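PDB 5K8R: protocadherin gamma-B3 from Homo sapiens, which probably mediates calcium-dependent cell adhesion and may take part in establishing and maintaining specific neuronal connections in the brain. Local coordinates for residues A[112-117]-A[203-208]; A[146-151]-A[168-173]; A[245-250]-A[289-294]. One frame throughout, in Å; residues are numbered along the deposited sequence.

All three contacts lie around the calcium-filled junction between the second and third cadherin repeats. Contacts 1 and 2 both belong to the second repeat, with centres about 12 Å apart, and meet at two calcium ions (chains J and I) and a shared water. R172 of contact 2 also forms a salt bridge with D204 of contact 1, NE to OD1 3.0 Å. Contact 3 belongs to the third repeat, its centre about 20 Å from that of contact 1, to which it is joined through the calcium of chain H, shared by N206, N208 and D293. Contacts 2 and 3 do not touch: their centres are about 31 Å apart and their nearest atoms about 7 Å.

Contact 1: A[112-117]-A[203-208]. With CA (calcium ion), chain J; CA (calcium ion), chain I; CA (calcium ion), chain H.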
loop_
_atom_site.group_PDB
_atom_site.type_symbol
_atom_site.label_atom_id
_atom_site.label_comp_id
_atom_site.label_asym_id
_atom_site.label_seq_id
_atom_site.Cartn_x
_atom_site.Cartn_y
_atom_site.Cartn_z
ATOM N N ILE A 112 1.517 -2.591 -13.424
ATOM C CA ILE A 112 1.330 -1.151 -13.552
ATOM C C ILE A 112 0.144 -0.749 -12.687
ATOM O O ILE A 112 -0.942 -1.325 -12.815
ATOM C CB ILE A 112 1.095 -0.730 -15.016
ATOM C CG1 ILE A 112 2.307 -1.083 -15.882
ATOM C CG2 ILE A 112 0.782 0.756 -15.099
ATOM C CD1 ILE A 112 2.111 -0.791 -17.355
ATOM N N SER A 113 0.349 0.231 -11.812
ATOM C CA SER A 113 -0.733 0.694 -10.957
ATOM C C SER A 113 -1.726 1.529 -11.757
ATOM O O SER A 113 -1.369 2.194 -12.734
ATOM C CB SER A 113 -0.189 1.516 -9.789
ATOM O OG SER A 113 0.068 2.852 -10.183
ATOM N N GLU A 114 -2.988 1.489 -11.327
ATOM C CA GLU A 114 -4.033 2.259 -11.989
ATOM C C GLU A 114 -3.881 3.761 -11.787
ATOM O O GLU A 114 -4.592 4.530 -12.440
ATOM C CB GLU A 114 -5.407 1.803 -11.495
ATOM C CG GLU A 114 -5.507 1.699 -9.987
ATOM C CD GLU A 114 -6.824 1.111 -9.526
ATOM O OE1 GLU A 114 -7.814 1.191 -10.284
ATOM O OE2 GLU A 114 -6.866 0.566 -8.404
ATOM N N LEU A 115 -2.981 4.194 -10.905
ATOM C CA LEU A 115 -2.685 5.611 -10.739
ATOM C C LEU A 115 -1.775 6.158 -11.831
ATOM O O LEU A 115 -1.444 7.347 -11.797
ATOM C CB LEU A 115 -2.046 5.862 -9.370
ATOM C CG LEU A 115 -2.963 5.756 -8.152
ATOM C CD1 LEU A 115 -2.179 5.969 -6.866
ATOM C CD2 LEU A 115 -4.109 6.750 -8.257
ATOM N N ALA A 116 -1.362 5.325 -12.785
ATOM C CA ALA A 116 -0.495 5.785 -13.860
ATOM C C ALA A 116 -1.209 6.829 -14.707
ATOM O O ALA A 116 -2.322 6.602 -15.191
ATOM C CB ALA A 116 -0.054 4.607 -14.728
ATOM N N LEU A 117 -0.567 7.980 -14.878
ATOM C CA LEU A 117 -1.152 9.061 -15.652
ATOM C C LEU A 117 -1.063 8.760 -17.144
ATOM O O LEU A 117 -0.246 7.954 -17.597
ATOM C CB LEU A 117 -0.451 10.384 -15.344
ATOM C CG LEU A 117 -0.417 10.809 -13.876
ATOM C CD1 LEU A 117 0.330 12.124 -13.719
ATOM C CD2 LEU A 117 -1.824 10.916 -13.315
ATOM N N ALA A 203 -2.102 -3.045 -11.093
ATOM C CA ALA A 203 -1.980 -3.031 -9.643
ATOM C C ALA A 203 -3.045 -2.129 -9.031
ATOM O O ALA A 203 -3.332 -1.043 -9.542
ATOM C CB ALA A 203 -0.587 -2.559 -9.228
ATOM N N ASP A 204 -3.627 -2.584 -7.924
ATOM C CA ASP A 204 -4.735 -1.873 -7.300
ATOM C C ASP A 204 -4.251 -0.629 -6.566
ATOM O O ASP A 204 -3.187 -0.628 -5.942
ATOM C CB ASP A 204 -5.473 -2.786 -6.320
ATOM C CG ASP A 204 -6.690 -2.117 -5.703
ATOM O OD1 ASP A 204 -7.496 -1.532 -6.457
ATOM O OD2 ASP A 204 -6.835 -2.171 -4.465
ATOM N N ALA A 205 -5.049 0.431 -6.645
ATOM C CA ALA A 205 -4.858 1.631 -5.850
ATOM C C ALA A 205 -6.121 1.902 -5.045
ATOM O O ALA A 205 -7.217 1.466 -5.405
ATOM C CB ALA A 205 -4.522 2.841 -6.728
ATOM N N ASN A 206 -5.959 2.628 -3.941
ATOM C CA ASN A 206 -7.079 2.922 -3.047
ATOM C C ASN A 206 -7.839 4.160 -3.528
ATOM O O ASN A 206 -7.931 5.182 -2.848
ATOM C CB ASN A 206 -6.581 3.097 -1.618
ATOM C CG ASN A 206 -7.705 3.041 -0.603
ATOM O OD1 ASN A 206 -8.522 2.121 -0.617
ATOM N ND2 ASN A 206 -7.760 4.035 0.273
ATOM N N ASP A 207 -8.396 4.047 -4.732
ATOM C CA ASP A 207 -9.141 5.134 -5.351
ATOM C C ASP A 207 -10.645 5.015 -5.139
ATOM O O ASP A 207 -11.411 5.741 -5.783
ATOM C CB ASP A 207 -8.825 5.206 -6.849
ATOM C CG ASP A 207 -8.929 3.857 -7.539
ATOM O OD1 ASP A 207 -9.639 2.966 -7.029
ATOM O OD2 ASP A 207 -8.297 3.689 -8.605
ATOM N N ASN A 208 -11.086 4.124 -4.258
ATOM C CA ASN A 208 -12.508 3.926 -3.983
ATOM C C ASN A 208 -12.740 3.966 -2.479
ATOM O O ASN A 208 -12.277 3.057 -1.761
ATOM C CB ASN A 208 -13.003 2.607 -4.567
ATOM C CG ASN A 208 -13.032 2.614 -6.081
ATOM O OD1 ASN A 208 -13.978 3.111 -6.692
ATOM N ND2 ASN A 208 -11.993 2.061 -6.698
HETATM CA CA CA J . -8.842 0.609 -7.009
HETATM CA CA CA I . -9.970 2.531 -10.078
HETATM CA CA CA H . -10.831 1.463 -0.776
HETATM O O HOH W 1 -9.774 4.222 -11.903
#
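E114 and the loop 203-208 form a calcium-binding contact where the second cadherin repeat runs into the linker to the third. The last pairing of parallel strands 107-113 and 193-203 leads into it: A203 N bonds to I112 O from above the carbonyl plane, and E114 N returns a bond of 3.1 Å to A203 O. S113 to A116 then form a type I beta turn, while 204-208 is the D-A-N-D-N sequence, the DXNDN linker motif of cadherins. With CG set between backbone N and carbonyl carbon (chi1 48°) and the rest extended, the E114 side chain reaches two metals. OE2 binds the calcium of chain J at 2.4 Å and OE1 that of chain I at 2.5 Å. D207 arrives from the opposite direction and bridges the same pair, OD1 on J and OD2 on I, its carboxylate plane turned 75° from that of E114. D204 OD1 and A205 O (2.4 Å) add to the J site, which E173 and D240 complete. D204 also has E241 as a polar partner. E114 OE2 is gripped a second time, since A205 N donates to its anti lone pair over 2.5 Å. A205 CB also packs on L115 CG at 3.6 Å. Carboxylate oxygens only 3.0 Å apart, E114 OE1 and D207 OD2, would probably repel without the calcium, consistent with a junction whose rigidity depends on the metal.

Contact 2: A[146-151]-A[168-173]; sequences PHFSLI and APLDRE. With CA (calcium ion), chain I; CA (calcium ion), chain J.
H147 meets the loop 168-173 with the edge of its imidazole: CD2 lies 3.2 Å from P169 O, which sits in the ring plane, so the C-H side of the ring is turned to a backbone carbonyl. The ring gets there with CG beside the backbone N, anti to the carbonyl carbon (chi1 -70°). It also meets the ring of H178, with the planes at about 55°, and touches Q175. The main chain adds little across this contact, only a weak bond from A168 N to H147 O at 3.4 Å. A168 directs its CB at the other segment, where it rests 3.8 Å from P146 O and 4.1 Å from H147 CD2. Here the hairpin of strands 148-154 and 160-166, part of the beta sandwich of the second cadherin repeat, gives way to the loop that carries the D-R-E sequence of the family, residues 171-173. L170, directly before that sequence, is buried. Its CD2 approaches the far end of the F148 ring obliquely, 3.7 Å from CZ, and the two side chains cross at about a right angle. The same methyl lies 4.0 Å from H147 CD2 and thus touches both aromatic rings. L166 and L180 pack on F148, and V202 on L170, placing this pair in the sandwich core. Beyond L170 the chain turns to the metals: D171 OD1 binds the calcium of chain I at 2.4 Å, and the carboxylate of E173 reaches both this ion and that of chain J, although its modelled metal distances are too short to be trusted.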
loop_
_atom_site.group_PDB
_atom_site.type_symbol
_atom_site.label_atom_id
_atom_site.label_comp_id
_atom_site.label_asym_id
_atom_site.label_seq_id
_atom_site.Cartn_x
_atom_site.Cartn_y
_atom_site.Cartn_z
ATOM N N PRO A 146 -6.771 -0.322 -27.002
ATOM C CA PRO A 146 -7.390 0.966 -26.641
ATOM C C PRO A 146 -6.668 1.711 -25.531
ATOM O O PRO A 146 -6.840 2.932 -25.424
ATOM C CB PRO A 146 -8.808 0.567 -26.206
ATOM C CG PRO A 146 -9.038 -0.779 -26.821
ATOM C CD PRO A 146 -7.700 -1.449 -26.824
ATOM N N HIS A 147 -5.870 1.033 -24.708
ATOM C CA HIS A 147 -5.217 1.671 -23.572
ATOM C C HIS A 147 -3.733 1.932 -23.771
ATOM O O HIS A 147 -3.220 2.918 -23.239
ATOM C CB HIS A 147 -5.396 0.825 -22.305
ATOM C CG HIS A 147 -6.797 0.811 -21.780
ATOM N ND1 HIS A 147 -7.788 0.018 -22.318
ATOM C CD2 HIS A 147 -7.375 1.494 -20.763
ATOM C CE1 HIS A 147 -8.914 0.212 -21.656
ATOM N NE2 HIS A 147 -8.689 1.103 -20.707
ATOM N N PHE A 148 -3.030 1.081 -24.514
ATOM C CA PHE A 148 -1.584 1.176 -24.648
ATOM C C PHE A 148 -1.188 1.359 -26.104
ATOM O O PHE A 148 -1.772 0.747 -27.004
ATOM C CB PHE A 148 -0.892 -0.070 -24.087
ATOM C CG PHE A 148 -1.072 -0.252 -22.611
ATOM C CD1 PHE A 148 -0.164 0.293 -21.718
ATOM C CD2 PHE A 148 -2.146 -0.970 -22.114
ATOM C CE1 PHE A 148 -0.325 0.124 -20.357
ATOM C CE2 PHE A 148 -2.313 -1.141 -20.754
ATOM C CZ PHE A 148 -1.402 -0.593 -19.874
ATOM N N SER A 149 -0.191 2.208 -26.323
ATOM C CA SER A 149 0.494 2.349 -27.598
ATOM C C SER A 149 1.982 2.088 -27.383
ATOM O O SER A 149 2.428 1.769 -26.277
ATOM C CB SER A 149 0.257 3.735 -28.206
ATOM O OG SER A 149 -1.080 3.874 -28.655
ATOM N N LEU A 150 2.757 2.237 -28.452
ATOM C CA LEU A 150 4.188 1.983 -28.407
ATOM C C LEU A 150 4.933 3.128 -29.072
ATOM O O LEU A 150 4.523 3.617 -30.129
ATOM C CB LEU A 150 4.535 0.653 -29.093
ATOM C CG LEU A 150 5.998 0.200 -29.087
ATOM C CD1 LEU A 150 6.087 -1.296 -28.840
ATOM C CD2 LEU A 150 6.684 0.557 -30.398
ATOM N N ILE A 151 6.022 3.557 -28.442
ATOM C CA ILE A 151 6.955 4.505 -29.036
ATOM C C ILE A 151 8.270 3.776 -29.266
ATOM O O ILE A 151 8.655 2.908 -28.476
ATOM C CB ILE A 151 7.153 5.756 -28.155
ATOM C CG1 ILE A 151 7.792 5.389 -26.815
ATOM C CG2 ILE A 151 5.825 6.457 -27.922
ATOM C CD1 ILE A 151 8.024 6.578 -25.906
ATOM N N ALA A 168 -4.590 5.926 -22.351
ATOM C CA ALA A 168 -5.873 5.990 -21.669
ATOM C C ALA A 168 -5.687 5.446 -20.259
ATOM O O ALA A 168 -4.949 4.469 -20.067
ATOM C CB ALA A 168 -6.957 5.188 -22.403
ATOM N N PRO A 169 -6.331 6.052 -19.262
ATOM C CA PRO A 169 -6.110 5.630 -17.875
ATOM C C PRO A 169 -6.526 4.185 -17.641
ATOM O O PRO A 169 -7.352 3.617 -18.359
ATOM C CB PRO A 169 -6.984 6.595 -17.063
ATOM C CG PRO A 169 -7.186 7.775 -17.960
ATOM C CD PRO A 169 -7.229 7.215 -19.350
ATOM N N LEU A 170 -5.930 3.589 -16.613
ATOM C CA LEU A 170 -6.229 2.223 -16.210
ATOM C C LEU A 170 -7.190 2.221 -15.027
ATOM O O LEU A 170 -7.224 3.159 -14.227
ATOM C CB LEU A 170 -4.952 1.466 -15.840
ATOM C CG LEU A 170 -3.908 1.283 -16.942
ATOM C CD1 LEU A 170 -2.703 0.519 -16.414
ATOM C CD2 LEU A 170 -4.510 0.575 -18.144
ATOM N N ASP A 171 -7.980 1.155 -14.936
ATOM C CA ASP A 171 -8.957 0.987 -13.868
ATOM C C ASP A 171 -9.086 -0.498 -13.560
ATOM O O ASP A 171 -9.762 -1.234 -14.278
ATOM C CB ASP A 171 -10.311 1.564 -14.280
ATOM C CG ASP A 171 -11.301 1.604 -13.131
ATOM O OD1 ASP A 171 -10.869 1.458 -11.968
ATOM O OD2 ASP A 171 -12.508 1.782 -13.393
ATOM N N ARG A 172 -8.425 -0.932 -12.493
ATOM C CA ARG A 172 -8.440 -2.311 -12.108
ATOM C C ARG A 172 -9.835 -2.757 -11.832
ATOM O O ARG A 172 -10.181 -3.893 -11.996
ATOM C CB ARG A 172 -7.593 -2.521 -10.881
ATOM C CG ARG A 172 -7.517 -3.965 -10.481
ATOM C CD ARG A 172 -7.075 -4.152 -9.048
ATOM N NE ARG A 172 -8.157 -4.015 -8.087
ATOM C CZ ARG A 172 -9.122 -4.900 -7.905
ATOM N NH1 ARG A 172 -9.167 -5.999 -8.608
ATOM N NH2 ARG A 172 -10.049 -4.679 -7.018
ATOM N N GLU A 173 -10.677 -1.822 -11.406
ATOM C CA GLU A 173 -12.074 -2.140 -11.113
ATOM C C GLU A 173 -12.837 -2.454 -12.398
ATOM O O GLU A 173 -13.823 -3.191 -12.390
ATOM C CB GLU A 173 -12.743 -0.981 -10.372
ATOM C CG GLU A 173 -12.164 -0.709 -8.992
ATOM C CD GLU A 173 -10.916 0.149 -9.045
ATOM O OE1 GLU A 173 -10.785 0.954 -9.991
ATOM O OE2 GLU A 173 -10.064 0.019 -8.140
HETATM CA CA CA I . -9.970 2.531 -10.078
HETATM CA CA CA J . -8.842 0.609 -7.009
HETATM O O HOH W 1 -9.774 4.222 -11.903
#

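Contact 3: A[245-250]-A[289-294]. With CA (calcium ion), chain H.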
loop_
_atom_site.group_PDB
_atom_site.type_symbol
_atom_site.label_atom_id
_atom_site.label_comp_id
_atom_site.label_asym_id
_atom_site.label_seq_id
_atom_site.Cartn_x
_atom_site.Cartn_y
_atom_site.Cartn_z
ATOM N N ALA A 245 -9.527 -2.701 0.693
ATOM C CA ALA A 245 -10.940 -3.027 0.809
ATOM C C ALA A 245 -11.360 -3.463 2.205
ATOM O O ALA A 245 -12.566 -3.534 2.469
ATOM C CB ALA A 245 -11.320 -4.128 -0.193
ATOM N N GLU A 246 -10.418 -3.760 3.098
ATOM C CA GLU A 246 -10.759 -4.142 4.463
ATOM C C GLU A 246 -11.346 -2.944 5.198
ATOM O O GLU A 246 -10.699 -1.898 5.308
ATOM C CB GLU A 246 -9.524 -4.666 5.191
ATOM C CG GLU A 246 -8.891 -5.887 4.546
ATOM C CD GLU A 246 -7.669 -6.373 5.299
ATOM O OE1 GLU A 246 -7.333 -5.772 6.341
ATOM O OE2 GLU A 246 -7.044 -7.356 4.849
ATOM N N ILE A 247 -12.565 -3.097 5.709
ATOM C CA ILE A 247 -13.322 -1.999 6.301
ATOM C C ILE A 247 -13.478 -2.249 7.794
ATOM O O ILE A 247 -13.853 -3.352 8.211
ATOM C CB ILE A 247 -14.694 -1.841 5.625
ATOM C CG1 ILE A 247 -14.519 -1.454 4.156
ATOM C CG2 ILE A 247 -15.540 -0.813 6.360
ATOM C CD1 ILE A 247 -15.816 -1.370 3.388
ATOM N N ILE A 248 -13.256 -1.194 8.577
ATOM C CA ILE A 248 -13.410 -1.224 10.028
ATOM C C ILE A 248 -14.470 -0.191 10.435
ATOM O O ILE A 248 -14.334 0.995 10.140
ATOM C CB ILE A 248 -12.087 -0.909 10.748
ATOM C CG1 ILE A 248 -11.598 0.492 10.377
ATOM C CG2 ILE A 248 -11.034 -1.952 10.408
ATOM C CD1 ILE A 248 -10.421 0.967 11.202
ATOM N N TYR A 249 -15.523 -0.653 11.106
ATOM C CA TYR A 249 -16.619 0.199 11.541
ATOM C C TYR A 249 -16.409 0.613 12.992
ATOM O O TYR A 249 -15.851 -0.140 13.795
ATOM C CB TYR A 249 -17.963 -0.520 11.404
ATOM C CG TYR A 249 -18.231 -1.100 10.034
ATOM C CD1 TYR A 249 -18.877 -0.355 9.057
ATOM C CD2 TYR A 249 -17.847 -2.398 9.721
ATOM C CE1 TYR A 249 -19.129 -0.884 7.806
ATOM C CE2 TYR A 249 -18.095 -2.936 8.472
ATOM C CZ TYR A 249 -18.736 -2.175 7.518
ATOM O OH TYR A 249 -18.984 -2.705 6.273
ATOM N N ALA A 250 -16.870 1.816 13.325
ATOM C CA ALA A 250 -16.732 2.307 14.689
ATOM C C ALA A 250 -17.758 3.400 14.942
ATOM O O ALA A 250 -18.206 4.075 14.013
ATOM C CB ALA A 250 -15.318 2.835 14.956
ATOM N N VAL A 289 -21.795 6.560 12.669
ATOM C CA VAL A 289 -20.992 5.380 12.369
ATOM C C VAL A 289 -19.990 5.733 11.278
ATOM O O VAL A 289 -20.352 6.350 10.268
ATOM C CB VAL A 289 -21.871 4.189 11.943
ATOM C CG1 VAL A 289 -21.004 3.013 11.517
ATOM C CG2 VAL A 289 -22.798 3.785 13.079
ATOM N N GLU A 290 -18.736 5.340 11.488
ATOM C CA GLU A 290 -17.641 5.583 10.561
ATOM C C GLU A 290 -17.097 4.258 10.045
ATOM O O GLU A 290 -16.957 3.294 10.807
ATOM C CB GLU A 290 -16.515 6.377 11.236
ATOM C CG GLU A 290 -15.256 6.527 10.395
ATOM C CD GLU A 290 -14.070 7.015 11.203
ATOM O OE1 GLU A 290 -14.093 6.870 12.443
ATOM O OE2 GLU A 290 -13.115 7.546 10.600
ATOM N N ALA A 291 -16.794 4.220 8.749
ATOM C CA ALA A 291 -16.164 3.075 8.107
ATOM C C ALA A 291 -14.865 3.527 7.456
ATOM O O ALA A 291 -14.855 4.498 6.691
ATOM C CB ALA A 291 -17.088 2.445 7.062
ATOM N N LYS A 292 -13.775 2.828 7.764
ATOM C CA LYS A 292 -12.460 3.144 7.225
ATOM C C LYS A 292 -11.899 1.943 6.478
ATOM O O LYS A 292 -12.269 0.797 6.748
ATOM C CB LYS A 292 -11.485 3.561 8.334
ATOM C CG LYS A 292 -11.876 4.826 9.077
ATOM C CD LYS A 292 -10.932 5.091 10.238
ATOM C CE LYS A 292 -9.487 5.178 9.769
ATOM N NZ LYS A 292 -8.547 5.389 10.906
ATOM N N ASP A 293 -11.001 2.212 5.535
ATOM C CA ASP A 293 -10.307 1.160 4.809
ATOM C C ASP A 293 -8.813 1.207 5.130
ATOM O O ASP A 293 -8.370 1.927 6.035
ATOM C CB ASP A 293 -10.581 1.271 3.303
ATOM C CG ASP A 293 -10.172 2.613 2.717
ATOM O OD1 ASP A 293 -9.566 3.435 3.436
ATOM O OD2 ASP A 293 -10.451 2.839 1.519
ATOM N N GLY A 294 -8.030 0.428 4.381
ATOM C CA GLY A 294 -6.596 0.387 4.624
ATOM C C GLY A 294 -5.896 1.685 4.266
ATOM O O GLY A 294 -4.945 2.090 4.940
HETATM CA CA CA H . -10.831 1.463 -0.776
#
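An antiparallel strand pair of the third cadherin repeat, running down to a calcium site, makes this contact: the axes of the short segments 248-250 and 289-292 approach to 4.7 Å, their N-to-C directions 161° apart. I248 with K292 and A250 with E290 are hydrogen-bonded pairs, each with two bonds, among them I248 N to K292 O at 2.9 Å and E290 N to A250 O, the latter nearly straight at 174°. Y249 with A291 between them is a non-hydrogen-bonded pair. On the face that carries these two, I247 CG2, A291 CB and the Y249 ring gather: CG2 is 3.7 Å from A291 CB and lies over one face of the tyrosine ring, offset toward its rim, while A291 CB approaches CD1 of that ring at 3.9 Å. The phenol's OH is hydrogen-bonded to A236 N. On the other face, I248 CG1 stands between its own backbone N and carbonyl carbon (chi1 61°), where it meets K292 CB at 3.7 Å; farther out the lysine chain parts from the isoleucine. D293 OD2 binds the calcium of chain H at 2.7 Å, in a site shared with N206, N208, D238, D240 and N244. Strand 248-252 is outermost in its four-stranded sheet within this chain; 284-292 separates it from 298-308, while V289 and A291 pack on F212 of the facing sheet.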